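Local coordinates for invasion protein INVA (Salmonella enterica, PDB 2X49) that belongs to the type III secretion export apparatus and is involved in Salmonella invasion of the intestinal epithelium, here as its cytoplasmic C-terminal domain, at residues A[175-178]-A[179-183]; A[162-165]-A[166-170]; A[292-295]-A[296-300]. All blocks are in the same frame, centred on the assembly; numbering follows the deposited sequence.

Interaction 1: residues A[175-178]-A[179-183]; sequences QRIS and EVLQR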
loop_
_atom_site.group_PDB
_atom_site.type_symbol
_atom_site.label_atom_id
_atom_site.label_comp_id
_atom_site.label_asym_id
_atom_site.label_seq_id
_atom_site.Cartn_x
_atom_site.Cartn_y
_atom_site.Cartn_z
ATOM N N GLN A 175 20.790 -7.796 -8.688
ATOM C CA GLN A 175 19.510 -7.909 -9.398
ATOM C C GLN A 175 18.444 -8.597 -8.565
ATOM O O GLN A 175 17.269 -8.191 -8.516
ATOM C CB GLN A 175 19.681 -8.668 -10.717
ATOM C CG GLN A 175 18.382 -8.831 -11.468
ATOM C CD GLN A 175 17.777 -7.496 -11.911
ATOM O OE1 GLN A 175 16.785 -6.993 -11.155
ATOM N NE2 GLN A 175 18.181 -6.936 -12.930
ATOM N N ARG A 176 18.861 -9.652 -7.897
ATOM C CA ARG A 176 17.953 -10.441 -7.053
ATOM C C ARG A 176 17.511 -9.638 -5.836
ATOM O O ARG A 176 16.345 -9.605 -5.497
ATOM C CB ARG A 176 18.618 -11.778 -6.635
ATOM C CG ARG A 176 17.868 -12.571 -5.665
ATOM C CD ARG A 176 16.470 -12.874 -6.020
ATOM N NE ARG A 176 16.285 -13.390 -7.357
ATOM C CZ ARG A 176 16.243 -14.671 -7.677
ATOM N NH1 ARG A 176 16.386 -15.600 -6.748
ATOM N NH2 ARG A 176 16.050 -15.012 -8.934
ATOM N N ILE A 177 18.461 -8.919 -5.265
ATOM C CA ILE A 177 18.143 -8.061 -4.113
ATOM C C ILE A 177 17.111 -6.988 -4.552
ATOM O O ILE A 177 16.126 -6.705 -3.842
ATOM C CB ILE A 177 19.367 -7.442 -3.494
ATOM C CG1 ILE A 177 20.261 -8.553 -2.879
ATOM C CG2 ILE A 177 18.894 -6.404 -2.425
ATOM C CD1 ILE A 177 21.701 -8.041 -2.567
ATOM N N SER A 178 17.313 -6.444 -5.733
ATOM C CA SER A 178 16.497 -5.315 -6.253
ATOM C C SER A 178 15.077 -5.828 -6.427
ATOM O O SER A 178 14.079 -5.193 -6.033
ATOM C CB SER A 178 17.023 -4.746 -7.558
ATOM O OG SER A 178 16.325 -3.555 -7.951
ATOM N N GLU A 179 14.992 -7.052 -6.940
ATOM C CA GLU A 179 13.702 -7.715 -7.101
ATOM C C GLU A 179 12.934 -7.915 -5.811
ATOM O O GLU A 179 11.726 -7.648 -5.702
ATOM C CB GLU A 179 13.811 -9.041 -7.873
ATOM C CG GLU A 179 14.127 -8.812 -9.284
ATOM C CD GLU A 179 14.592 -10.054 -10.016
ATOM O OE1 GLU A 179 14.625 -11.148 -9.404
ATOM O OE2 GLU A 179 14.948 -9.928 -11.218
ATOM N N VAL A 180 13.650 -8.368 -4.794
ATOM C CA VAL A 180 13.098 -8.511 -3.423
ATOM C C VAL A 180 12.526 -7.168 -2.906
ATOM O O VAL A 180 11.379 -7.024 -2.464
ATOM C CB VAL A 180 14.099 -9.079 -2.445
ATOM C CG1 VAL A 180 13.581 -8.992 -1.027
ATOM C CG2 VAL A 180 14.393 -10.524 -2.836
ATOM N N LEU A 181 13.317 -6.151 -3.052
ATOM C CA LEU A 181 12.940 -4.808 -2.545
ATOM C C LEU A 181 11.699 -4.269 -3.261
ATOM O O LEU A 181 10.795 -3.696 -2.629
ATOM C CB LEU A 181 14.134 -3.840 -2.663
ATOM C CG LEU A 181 15.412 -4.112 -1.824
ATOM C CD1 LEU A 181 16.457 -2.953 -1.844
ATOM C CD2 LEU A 181 15.058 -4.395 -0.374
ATOM N N GLN A 182 11.675 -4.392 -4.606
ATOM C CA GLN A 182 10.521 -3.951 -5.400
ATOM C C GLN A 182 9.247 -4.663 -4.985
ATOM O O GLN A 182 8.171 -4.067 -4.912
ATOM C CB GLN A 182 10.739 -4.144 -6.923
ATOM C CG GLN A 182 11.666 -3.235 -7.579
ATOM C CD GLN A 182 11.847 -3.629 -9.033
ATOM O OE1 GLN A 182 11.853 -4.824 -9.358
ATOM N NE2 GLN A 182 12.000 -2.645 -9.923
ATOM N N ARG A 183 9.398 -5.961 -4.728
ATOM C CA ARG A 183 8.244 -6.780 -4.366
ATOM C C ARG A 183 7.711 -6.438 -2.994
ATOM O O ARG A 183 6.514 -6.478 -2.748
ATOM C CB ARG A 183 8.504 -8.267 -4.609
ATOM C CG ARG A 183 8.574 -8.614 -6.107
ATOM C CD ARG A 183 9.082 -10.045 -6.390
ATOM N NE ARG A 183 9.172 -10.307 -7.850
ATOM C CZ ARG A 183 8.118 -10.544 -8.615
ATOM N NH1 ARG A 183 6.925 -10.624 -8.077
ATOM N NH2 ARG A 183 8.250 -10.731 -9.920
#
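R176 and E179, one turn apart on the helix of residues 174-185, are joined by a salt bridge whose hydrogen bond is weak: R176 NE lies 3.5 Å from E179 OE1, with an N-H...O angle of 148°. The carboxylate oxygen meets the edge of the guanidinium, near its plane, and the two flat groups are turned 28° apart. R176 reaches it by folding back: CG stands anti to the backbone N (chi1 173°), and bends at chi2 and chi3 swing NE toward E179. Q175 also lies along the glutamate chain. Its carbonyl accepts E179 N at 3.0 Å, and E179 CG rests on the same Q175 O at 3.3 Å, while the amide end of Q175 lies near the carboxylate. On the inner face, I177 CG2 packs against L181 CG at 4.2 Å.

In the next shell, R176 NH1 donates to K209 O, giving the guanidinium a second hold besides E179. S178 OG is hydrogen-bonded to T150 OG1, and Q182 NE2 to F145 O. I177 and L181 also meet helix 194-204, and V180 meets L214. The backbone closes in regular i to i+4 bonds, such as Q182 N to S178 O at 2.9 Å. Together these features describe an amphipathic alpha-helix, with an i to i+3 ion pair on its outer side and an aliphatic stripe packed into a helical bundle.

Interaction 2: residues A[162-165]-A[166-170]; sequences PDLL and KEVLR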
loop_
_atom_site.group_PDB
_atom_site.type_symbol
_atom_site.label_atom_id
_atom_site.label_comp_id
_atom_site.label_asym_id
_atom_site.label_seq_id
_atom_site.Cartn_x
_atom_site.Cartn_y
_atom_site.Cartn_z
ATOM N N PRO A 162 30.092 -3.960 6.612
ATOM C CA PRO A 162 30.732 -4.545 5.427
ATOM C C PRO A 162 30.631 -6.038 5.334
ATOM O O PRO A 162 30.516 -6.592 4.249
ATOM C CB PRO A 162 32.188 -4.114 5.549
ATOM C CG PRO A 162 32.186 -2.963 6.483
ATOM C CD PRO A 162 30.971 -3.028 7.332
ATOM N N ASP A 163 30.631 -6.691 6.481
ATOM C CA ASP A 163 30.679 -8.172 6.486
ATOM C C ASP A 163 29.302 -8.756 6.172
ATOM O O ASP A 163 29.125 -9.801 5.532
ATOM C CB ASP A 163 31.269 -8.720 7.784
ATOM C CG ASP A 163 32.783 -8.737 7.755
ATOM O OD1 ASP A 163 33.409 -7.803 7.177
ATOM O OD2 ASP A 163 33.367 -9.691 8.314
ATOM N N LEU A 164 28.308 -8.002 6.565
ATOM C CA LEU A 164 26.943 -8.399 6.303
ATOM C C LEU A 164 26.666 -8.335 4.792
ATOM O O LEU A 164 26.106 -9.239 4.198
ATOM C CB LEU A 164 25.961 -7.523 7.101
ATOM C CG LEU A 164 24.493 -7.735 6.815
ATOM C CD1 LEU A 164 24.018 -9.155 7.035
ATOM C CD2 LEU A 164 23.674 -6.733 7.637
ATOM N N LEU A 165 27.137 -7.278 4.180
ATOM C CA LEU A 165 26.919 -7.092 2.739
ATOM C C LEU A 165 27.700 -8.192 1.997
ATOM O O LEU A 165 27.202 -8.808 1.070
ATOM C CB LEU A 165 27.377 -5.704 2.260
ATOM C CG LEU A 165 26.988 -5.352 0.813
ATOM C CD1 LEU A 165 25.499 -5.427 0.659
ATOM C CD2 LEU A 165 27.484 -3.998 0.395
ATOM N N LYS A 166 28.902 -8.433 2.469
ATOM C CA LYS A 166 29.781 -9.457 1.866
ATOM C C LYS A 166 29.034 -10.779 1.787
ATOM O O LYS A 166 29.027 -11.471 0.763
ATOM C CB LYS A 166 31.070 -9.662 2.667
ATOM C CG LYS A 166 32.107 -8.629 2.350
ATOM C CD LYS A 166 33.422 -8.890 3.052
ATOM C CE LYS A 166 33.956 -10.252 2.664
ATOM N NZ LYS A 166 34.015 -10.394 1.185
ATOM N N GLU A 167 28.397 -11.124 2.896
ATOM C CA GLU A 167 27.749 -12.449 3.015
ATOM C C GLU A 167 26.534 -12.557 2.129
ATOM O O GLU A 167 26.249 -13.569 1.482
ATOM C CB GLU A 167 27.367 -12.753 4.466
ATOM C CG GLU A 167 26.766 -14.155 4.691
ATOM C CD GLU A 167 27.643 -15.357 4.248
ATOM O OE1 GLU A 167 28.877 -15.223 4.074
ATOM O OE2 GLU A 167 27.061 -16.467 4.099
ATOM N N VAL A 168 25.758 -11.494 2.119
ATOM C CA VAL A 168 24.535 -11.461 1.323
ATOM C C VAL A 168 24.848 -11.643 -0.145
ATOM O O VAL A 168 24.179 -12.423 -0.840
ATOM C CB VAL A 168 23.722 -10.190 1.564
ATOM C CG1 VAL A 168 22.549 -10.133 0.573
ATOM C CG2 VAL A 168 23.179 -10.239 2.990
ATOM N N LEU A 169 25.907 -10.986 -0.577
ATOM C CA LEU A 169 26.211 -10.904 -2.008
ATOM C C LEU A 169 26.783 -12.229 -2.514
ATOM O O LEU A 169 26.944 -12.447 -3.735
ATOM C CB LEU A 169 27.154 -9.755 -2.319
ATOM C CG LEU A 169 26.466 -8.403 -2.413
ATOM C CD1 LEU A 169 27.502 -7.311 -2.683
ATOM C CD2 LEU A 169 25.312 -8.421 -3.437
ATOM N N ARG A 170 27.180 -13.061 -1.564
ATOM C CA ARG A 170 27.699 -14.385 -1.897
ATOM C C ARG A 170 26.582 -15.310 -2.320
ATOM O O ARG A 170 26.817 -16.354 -2.921
ATOM C CB ARG A 170 28.424 -15.010 -0.722
ATOM C CG ARG A 170 29.844 -14.609 -0.642
ATOM C CD ARG A 170 30.554 -15.370 0.480
ATOM N NE ARG A 170 30.987 -16.698 0.119
ATOM C CZ ARG A 170 30.604 -17.835 0.682
ATOM N NH1 ARG A 170 29.720 -17.866 1.661
ATOM N NH2 ARG A 170 31.151 -18.964 0.245
#
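L165 and L169 pack side by side one turn apart on the helix of residues 162-169, pointing the same way. L165 CG meets L169 CD1 at 4.0 Å. The first torsions differ: L165 carries CG anti to its backbone N (chi1 -171°), whereas L169 CG is anti to the carbonyl carbon and lies over L165 O. That carbonyl also accepts L169 N at 3.0 Å, so backbone and side chain of L169 close on the same residue.

K166 lies along the carbonyl of P162. Its CG sits 3.2 Å from P162 O, which K166 N uses for a 3.0 Å hydrogen bond, after which the chain bends at chi3 and chi4. K166 NZ ends 6.6 Å from D163 OD1, too far for a contact between opposite charges. V168 adds a smaller apolar pairing, its CG2 touching L164 CD1 at 4.3 Å.

Near the last turn, R170 NH1 and E167 OE1 make a long salt bridge, and E167 OE2 a weak hydrogen bond to H171 NE2. The short helix lies among three others: L165 packs on L154 and E158 of helix 147-158, L164 and V168 on M198 of helix 194-204, and V168 and L169 on I177 of helix 174-185.

Interaction 3: residues A[292-295]-A[296-300]; sequences LLTS and VDVRR
S295 O receives two backbone N-H groups from the residues that follow the strand. V298 N is 3.2 Å away and donates fairly straight, at 156°, but from well above the carbonyl plane; R299 N, 3.1 Å from S295 O, gives a weak bond bent to 128°. V296 and D297 occupy the corners of this beta-turn, which leads into the helix of residues 299-306.

The hydroxyls of T294 and S295 both engage E246, one on each carboxylate oxygen. D297 curls back with chi1 at 67°, which sets OD1 3.3 Å from S295 CB, while OD2 makes a salt bridge to R250. The long arm of R299 leaves the turn altogether for E216 and E187.

Packing is tight round T294. The side chains of T294 and V298 cross at about a right angle, V298 CG2 coming within 3.1 Å of T294 OG1, while T294 CG2 lies 3.5 Å from R299 CA and also touches R299 CB. The methyl thus rests on R299, while the hydroxyl, bonded to E246, has the V298 methyl beside it. This is the strand-to-helix junction of a beta-alpha-beta crossover, in which helix 299-306 links the neighbouring parallel strands 291-294 and 314-317.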
loop_
_atom_site.group_PDB
_atom_site.type_symbol
_atom_site.label_atom_id
_atom_site.label_comp_id
_atom_site.label_asym_id
_atom_site.label_seq_id
_atom_site.Cartn_x
_atom_site.Cartn_y
_atom_site.Cartn_z
ATOM N N LEU A 292 -6.644 -7.358 4.473
ATOM C CA LEU A 292 -7.259 -8.687 4.477
ATOM C C LEU A 292 -6.314 -9.624 5.228
ATOM O O LEU A 292 -5.175 -9.577 4.995
ATOM C CB LEU A 292 -7.455 -9.174 3.049
ATOM C CG LEU A 292 -8.356 -10.313 2.732
ATOM C CD1 LEU A 292 -9.750 -10.178 3.389
ATOM C CD2 LEU A 292 -8.449 -10.255 1.205
ATOM N N LEU A 293 -6.852 -10.408 6.144
ATOM C CA LEU A 293 -6.060 -11.336 6.989
ATOM C C LEU A 293 -6.301 -12.760 6.575
ATOM O O LEU A 293 -7.424 -13.211 6.479
ATOM C CB LEU A 293 -6.468 -11.209 8.468
ATOM C CG LEU A 293 -6.272 -9.860 9.132
ATOM C CD1 LEU A 293 -6.710 -9.915 10.627
ATOM C CD2 LEU A 293 -4.828 -9.425 8.964
ATOM N N THR A 294 -5.208 -13.464 6.386
ATOM C CA THR A 294 -5.278 -14.869 6.003
ATOM C C THR A 294 -4.123 -15.703 6.505
ATOM O O THR A 294 -3.176 -15.214 7.071
ATOM C CB THR A 294 -5.345 -15.024 4.511
ATOM O OG1 THR A 294 -5.905 -16.317 4.232
ATOM C CG2 THR A 294 -3.984 -14.822 3.937
ATOM N N SER A 295 -4.216 -17.000 6.268
ATOM C CA SER A 295 -3.125 -17.930 6.610
ATOM C C SER A 295 -1.901 -17.666 5.752
ATOM O O SER A 295 -1.998 -17.232 4.597
ATOM C CB SER A 295 -3.555 -19.394 6.442
ATOM O OG SER A 295 -4.657 -19.779 7.290
ATOM N N VAL A 296 -0.734 -17.945 6.310
ATOM C CA VAL A 296 0.505 -17.693 5.564
ATOM C C VAL A 296 0.550 -18.516 4.279
ATOM O O VAL A 296 1.094 -18.098 3.290
ATOM C CB VAL A 296 1.827 -17.941 6.377
ATOM C CG1 VAL A 296 1.943 -19.396 6.756
ATOM C CG2 VAL A 296 2.996 -17.481 5.535
ATOM N N ASP A 297 -0.016 -19.706 4.303
ATOM C CA ASP A 297 0.081 -20.582 3.109
ATOM C C ASP A 297 -0.629 -20.064 1.866
ATOM O O ASP A 297 -0.288 -20.447 0.742
ATOM C CB ASP A 297 -0.215 -22.064 3.403
ATOM C CG ASP A 297 -1.642 -22.362 3.799
ATOM O OD1 ASP A 297 -2.418 -21.449 4.093
ATOM O OD2 ASP A 297 -1.974 -23.575 3.873
ATOM N N VAL A 298 -1.597 -19.182 2.061
ATOM C CA VAL A 298 -2.426 -18.703 0.939
ATOM C C VAL A 298 -2.265 -17.185 0.648
ATOM O O VAL A 298 -2.731 -16.660 -0.392
ATOM C CB VAL A 298 -3.921 -19.055 1.118
ATOM C CG1 VAL A 298 -4.140 -20.591 1.032
ATOM C CG2 VAL A 298 -4.473 -18.438 2.399
ATOM N N ARG A 299 -1.617 -16.483 1.572
ATOM C CA ARG A 299 -1.517 -14.991 1.521
ATOM C C ARG A 299 -1.133 -14.441 0.131
ATOM O O ARG A 299 -1.874 -13.646 -0.464
ATOM C CB ARG A 299 -0.511 -14.442 2.563
ATOM C CG ARG A 299 -0.573 -12.909 2.779
ATOM C CD ARG A 299 0.750 -12.315 3.105
ATOM N NE ARG A 299 1.731 -12.356 2.028
ATOM C CZ ARG A 299 1.821 -11.517 1.005
ATOM N NH1 ARG A 299 0.970 -10.495 0.897
ATOM N NH2 ARG A 299 2.759 -11.699 0.075
ATOM N N ARG A 300 -0.008 -14.922 -0.392
ATOM C CA ARG A 300 0.529 -14.335 -1.621
ATOM C C ARG A 300 -0.365 -14.629 -2.814
ATOM O O ARG A 300 -0.437 -13.842 -3.790
ATOM C CB ARG A 300 1.973 -14.780 -1.888
ATOM C CG ARG A 300 2.177 -16.233 -2.180
ATOM C CD ARG A 300 3.650 -16.536 -1.938
ATOM N NE ARG A 300 4.001 -17.915 -2.250
ATOM C CZ ARG A 300 3.896 -18.928 -1.388
ATOM N NH1 ARG A 300 3.478 -18.713 -0.154
ATOM N NH2 ARG A 300 4.239 -20.167 -1.762
#

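Along the chain the order is interaction 2, interaction 1, interaction 3. Interactions 2 and 1 lie on consecutive helices, 162-169 and 174-185, with centres about 16 Å apart, and they touch directly: I177 CD1 packs against L169 CD2 at 3.7 Å and against V168 CG1 at 3.9 Å. Both helices also pack on helices 147-158 and 194-204, so they belong to one helical cluster. Interaction 3 lies where strand 291-294 of the parallel sheet ends. Its centre is about 21 Å from that of interaction 1, with nearest atoms about 7 Å apart, and about 31 Å from that of interaction 2. Helix 211-221 contacts both regions, touching R176, V180, R183 and also R300.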